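Local coordinates for oxidoreductase (Bordetella pertussis, PDB 3Q2K), which probably oxidises the sugar ring of UDP-GlcNAcA with the help of a nicotinamide cofactor, a step toward 2,3-diacetamido-2,3-dideoxy-D-mannuronic acid, at residues D54-V59 against N327-L332; A245-R250 against G255-T260. All blocks are in the same frame, centred on the assembly; numbering follows the deposited sequence.

Interactions 1 and 2 lie on opposite sides of the chain's centre. Their centres are about 36 Å apart, and their nearest atoms are about 22 Å apart. Interaction 1 is long-range in sequence: it pairs the start of strand 56-62, in the parallel Rossmann sheet, with helix 321-333 late in the chain. Interaction 2 is local. It is a hairpin of strands 242-249 and 254-260 in the mixed sheet of the C-terminal alpha/beta domain, and in sequence it falls between the two halves of interaction 1. The first contact therefore brings late chain back onto the nucleotide-binding fold, while the second lies in the sheet whose face around Ser256 and Asn258 meets a second subunit.

Interaction 1: D54-V59 against N327-L332; sequences DRAELV and NVINCL
Arg55 reaches across to Ile329 and Asn330 on helix 321-333. It sits just ahead of strand 56-62, the second strand of the parallel Rossmann sheet in chain order. Helix 321-333 lies late in the chain and packs back on this sheet, so the contact joins late chain to the nucleotide-binding fold. One hydrogen bond crosses the contact. Arg55 NH2 gives it to Asn330 OD1 at 2.9 Å, with an N-H...O angle of 159°. The oxygen lies in the guanidinium plane, at its edge. The amide plane is turned 57° from that of the guanidinium.

Ile329 CG2 sits over the centre of one guanidinium face, 3.7 Å from Arg55 CZ. The same methyl lies 3.8 Å from Arg55 CB, and the bend of the arginine chain at chi3 (-57°) brings the guanidinium back over it. The other branch of Ile329 runs toward the strand, where CD1 meets Ala56 CB at 4.0 Å.

Further out, Val328 packs on Phe147 of the edge strand 146-148, which gives the helix a second hold on the same sheet. Polar partners on two different nitrogens limit rotation of the Arg55 guanidinium. While NH2 is taken by Asn330, Arg55 NH1 makes a salt bridge to Asp326 OD1 and a hydrogen bond to His52 ND1.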
# COMPACT_ATOMS: atom_id res chain seq x y z
N ASP C 54 -27.42 -45.01 -26.85
CA ASP C 54 -27.01 -45.38 -28.19
C ASP C 54 -25.60 -44.91 -28.58
O ASP C 54 -24.92 -45.53 -29.40
CB ASP C 54 -28.04 -44.88 -29.21
CG ASP C 54 -29.09 -44.00 -28.57
OD1 ASP C 54 -29.91 -43.44 -29.33
OD2 ASP C 54 -29.08 -43.89 -27.33
N ARG C 55 -25.15 -43.83 -27.96
CA ARG C 55 -23.81 -43.35 -28.28
C ARG C 55 -22.79 -43.60 -27.17
O ARG C 55 -21.58 -43.56 -27.36
CB ARG C 55 -23.88 -41.91 -28.76
CG ARG C 55 -24.70 -41.82 -30.04
CD ARG C 55 -24.70 -40.43 -30.64
NE ARG C 55 -25.20 -39.52 -29.61
CZ ARG C 55 -24.86 -38.24 -29.54
NH1 ARG C 55 -25.33 -37.50 -28.55
NH2 ARG C 55 -24.04 -37.73 -30.45
N ALA C 56 -23.31 -43.91 -25.99
CA ALA C 56 -22.42 -44.00 -24.84
C ALA C 56 -22.98 -45.06 -23.90
O ALA C 56 -24.18 -45.33 -23.86
CB ALA C 56 -22.34 -42.66 -24.13
N GLU C 57 -22.06 -45.62 -23.13
CA GLU C 57 -22.49 -46.44 -22.01
C GLU C 57 -21.52 -46.31 -20.84
O GLU C 57 -20.33 -46.08 -21.04
CB GLU C 57 -22.48 -47.91 -22.42
CG GLU C 57 -21.27 -48.34 -23.25
CD GLU C 57 -21.31 -49.82 -23.63
OE1 GLU C 57 -20.22 -50.42 -23.78
OE2 GLU C 57 -22.43 -50.35 -23.76
N LEU C 58 -22.09 -46.55 -19.66
CA LEU C 58 -21.40 -46.53 -18.38
C LEU C 58 -20.95 -47.95 -18.04
O LEU C 58 -21.77 -48.86 -17.90
CB LEU C 58 -22.33 -45.94 -17.31
CG LEU C 58 -21.94 -45.76 -15.84
CD1 LEU C 58 -20.81 -44.75 -15.69
CD2 LEU C 58 -23.16 -45.36 -15.02
N VAL C 59 -19.65 -48.15 -17.84
CA VAL C 59 -19.14 -49.51 -17.80
C VAL C 59 -18.52 -49.75 -16.43
O VAL C 59 -18.36 -50.89 -15.99
CB VAL C 59 -18.05 -49.70 -18.87
CG1 VAL C 59 -17.28 -50.99 -18.63
CG2 VAL C 59 -18.67 -49.68 -20.26
N ASN C 327 -22.85 -32.58 -26.01
CA ASN C 327 -21.65 -31.92 -26.51
C ASN C 327 -20.38 -32.74 -26.27
O ASN C 327 -19.53 -32.87 -27.15
CB ASN C 327 -21.57 -30.52 -25.89
CG ASN C 327 -20.20 -29.89 -26.04
OD1 ASN C 327 -19.51 -29.61 -25.06
ND2 ASN C 327 -19.79 -29.67 -27.28
N VAL C 328 -20.23 -33.30 -25.07
CA VAL C 328 -19.10 -34.18 -24.77
C VAL C 328 -19.01 -35.35 -25.75
O VAL C 328 -17.96 -35.63 -26.34
CB VAL C 328 -19.28 -34.75 -23.35
CG1 VAL C 328 -18.19 -35.75 -23.02
CG2 VAL C 328 -19.28 -33.62 -22.33
N ILE C 329 -20.13 -36.03 -25.95
CA ILE C 329 -20.21 -37.17 -26.84
C ILE C 329 -19.85 -36.77 -28.27
O ILE C 329 -19.01 -37.42 -28.89
CB ILE C 329 -21.61 -37.82 -26.78
CG1 ILE C 329 -21.93 -38.36 -25.39
CG2 ILE C 329 -21.70 -38.94 -27.80
CD1 ILE C 329 -23.32 -39.00 -25.31
N ASN C 330 -20.48 -35.71 -28.78
CA ASN C 330 -20.09 -35.10 -30.05
C ASN C 330 -18.59 -34.86 -30.14
O ASN C 330 -17.93 -35.39 -31.03
CB ASN C 330 -20.81 -33.79 -30.36
CG ASN C 330 -22.30 -33.98 -30.52
OD1 ASN C 330 -22.76 -35.10 -30.75
ND2 ASN C 330 -23.07 -32.91 -30.37
N CYS C 331 -18.05 -34.09 -29.20
CA CYS C 331 -16.62 -33.81 -29.20
C CYS C 331 -15.80 -35.10 -29.23
O CYS C 331 -14.82 -35.25 -29.95
CB CYS C 331 -16.24 -32.93 -28.01
SG CYS C 331 -14.45 -32.92 -27.83
N LEU C 332 -16.21 -36.07 -28.42
CA LEU C 332 -15.44 -37.31 -28.41
C LEU C 332 -15.61 -38.11 -29.70
O LEU C 332 -14.74 -38.91 -30.07
CB LEU C 332 -15.91 -38.18 -27.25
CG LEU C 332 -15.38 -37.58 -25.96
CD1 LEU C 332 -15.87 -38.55 -24.90
CD2 LEU C 332 -13.86 -37.49 -26.02

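Interaction 2: A245-R250 against G255-T260; sequences AALRWR and GSINVT
Four backbone hydrogen bonds tie 245-250 to 255-260. Ala245 and Ile257 form a hydrogen-bonded pair: Ala245 N to Ile257 O and Ile257 N to Ala245 O are both 3.0 Å. Leu247 and Gly255 form the next such pair. Here Leu247 N to Gly255 O is short, 2.7 Å, while Gly255 N to Leu247 O is 3.1 Å. Between the two pairs, Ala246 and Ser256 face each other as a non-hydrogen-bonded pair. A bent, at most weak CA-H...O contact runs from Ser256 CA to Ala245 O (3.1 Å).

These strands make an antiparallel beta hairpin within the mixed sheet of the C-terminal alpha/beta domain. Segments 245-249 and 255-260 run at 145° to each other.

Apolar contacts gather on the sheet face that carries Ala245, Leu247 and Ile257. Ala245 CB and Ile257 CG2 are tight at 3.4 Å. With Ile257 CG1 anti to the backbone N (chi1 179°), the CG2 branch is left to meet the alanine while the longer branch leads away from it. Leu247 CD1 lies over the Gly255-Ser256 link, 3.7 Å from Ser256 CA. Helix 210-220 covers this face: Leu216 and Val213 pack on Leu247 and Ile257.

The Trp249 ring meets the Gly255 backbone edge-on, with Gly255 N near the ring plane, 3.7 Å from Trp249 CZ3. Its NE1 bonds to Leu216 O of the same helix.

Polar side chains mark the other face. Asn258 ND2 donates to Ser256 OG at 3.3 Å, and ND2 also bonds Asn179 OD1. Ser256 OG also bonds to Asn258 OD1 and Ser256 OG of a second subunit, and Ala246 packs on Tyr229 of that same subunit.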
# COMPACT_ATOMS: atom_id res chain seq x y z
N ALA C 245 -19.06 -9.31 -4.72
CA ALA C 245 -17.93 -8.84 -5.51
C ALA C 245 -18.32 -7.67 -6.40
O ALA C 245 -19.35 -7.78 -7.06
CB ALA C 245 -17.33 -9.94 -6.38
N ALA C 246 -17.49 -6.62 -6.41
CA ALA C 246 -17.64 -5.51 -7.35
C ALA C 246 -16.75 -5.87 -8.54
O ALA C 246 -15.63 -6.34 -8.35
CB ALA C 246 -17.18 -4.18 -6.70
N LEU C 247 -17.23 -5.61 -9.75
CA LEU C 247 -16.49 -5.97 -10.96
C LEU C 247 -16.24 -4.80 -11.91
O LEU C 247 -17.05 -3.88 -12.04
CB LEU C 247 -17.32 -7.01 -11.73
CG LEU C 247 -17.90 -8.01 -10.74
CD1 LEU C 247 -19.17 -8.61 -11.30
CD2 LEU C 247 -16.84 -9.06 -10.48
N ARG C 248 -15.12 -4.87 -12.62
CA ARG C 248 -14.98 -4.03 -13.81
C ARG C 248 -14.51 -4.84 -15.02
O ARG C 248 -13.58 -5.63 -14.89
CB ARG C 248 -13.95 -2.94 -13.55
CG ARG C 248 -13.57 -2.19 -14.83
CD ARG C 248 -12.69 -1.00 -14.44
NE ARG C 248 -13.50 0.19 -14.22
CZ ARG C 248 -13.22 1.19 -13.39
NH1 ARG C 248 -14.05 2.22 -13.30
NH2 ARG C 248 -12.12 1.18 -12.65
N TRP C 249 -15.10 -4.66 -16.20
CA TRP C 249 -14.71 -5.49 -17.33
C TRP C 249 -13.71 -4.69 -18.14
O TRP C 249 -13.59 -3.48 -17.96
CB TRP C 249 -15.93 -5.80 -18.21
CG TRP C 249 -16.67 -7.02 -17.80
CD1 TRP C 249 -16.53 -8.28 -18.33
CD2 TRP C 249 -17.69 -7.11 -16.80
NE1 TRP C 249 -17.38 -9.15 -17.69
CE2 TRP C 249 -18.09 -8.46 -16.74
CE3 TRP C 249 -18.24 -6.20 -15.88
CZ2 TRP C 249 -19.05 -8.91 -15.82
CZ3 TRP C 249 -19.21 -6.65 -14.99
CH2 TRP C 249 -19.61 -7.98 -14.98
N ARG C 250 -13.01 -5.34 -19.06
CA ARG C 250 -11.93 -4.68 -19.80
C ARG C 250 -12.56 -3.70 -20.78
O ARG C 250 -12.01 -2.63 -21.03
CB ARG C 250 -11.07 -5.70 -20.59
CG ARG C 250 -10.02 -6.33 -19.68
CD ARG C 250 -8.94 -7.02 -20.49
NE ARG C 250 -8.44 -8.03 -19.56
CZ ARG C 250 -7.61 -7.72 -18.58
NH1 ARG C 250 -7.16 -8.64 -17.75
NH2 ARG C 250 -7.18 -6.46 -18.47
N GLY C 255 -20.12 -4.01 -12.58
CA GLY C 255 -21.31 -4.57 -11.95
C GLY C 255 -20.89 -5.25 -10.66
O GLY C 255 -19.82 -4.96 -10.11
N SER C 256 -21.80 -6.11 -10.21
CA SER C 256 -21.58 -6.95 -9.03
C SER C 256 -22.27 -8.31 -9.08
O SER C 256 -23.21 -8.57 -9.84
CB SER C 256 -22.03 -6.23 -7.76
OG SER C 256 -23.42 -5.97 -7.80
N ILE C 257 -21.72 -9.17 -8.23
CA ILE C 257 -22.25 -10.51 -8.01
C ILE C 257 -22.55 -10.61 -6.52
O ILE C 257 -21.68 -10.36 -5.69
CB ILE C 257 -21.35 -11.63 -8.54
CG1 ILE C 257 -22.00 -12.98 -8.24
CG2 ILE C 257 -19.92 -11.49 -8.01
CD1 ILE C 257 -21.36 -14.22 -8.84
N ASN C 258 -23.81 -10.91 -6.22
CA ASN C 258 -24.28 -10.92 -4.84
C ASN C 258 -24.74 -12.31 -4.42
O ASN C 258 -25.66 -12.90 -4.98
CB ASN C 258 -25.36 -9.86 -4.65
CG ASN C 258 -24.95 -8.52 -5.27
OD1 ASN C 258 -24.16 -7.79 -4.67
ND2 ASN C 258 -25.43 -8.19 -6.46
N VAL C 259 -24.09 -12.87 -3.41
CA VAL C 259 -24.26 -14.29 -3.13
C VAL C 259 -24.50 -14.55 -1.64
O VAL C 259 -23.75 -14.01 -0.83
CB VAL C 259 -22.98 -15.05 -3.55
CG1 VAL C 259 -23.05 -16.52 -3.18
CG2 VAL C 259 -22.79 -14.93 -5.06
N THR C 260 -25.52 -15.33 -1.30
CA THR C 260 -25.67 -15.88 0.05
C THR C 260 -26.41 -17.20 0.04
O THR C 260 -27.30 -17.47 -0.77
CB THR C 260 -26.35 -14.93 1.04
OG1 THR C 260 -26.24 -15.49 2.36
CG2 THR C 260 -27.82 -14.74 0.70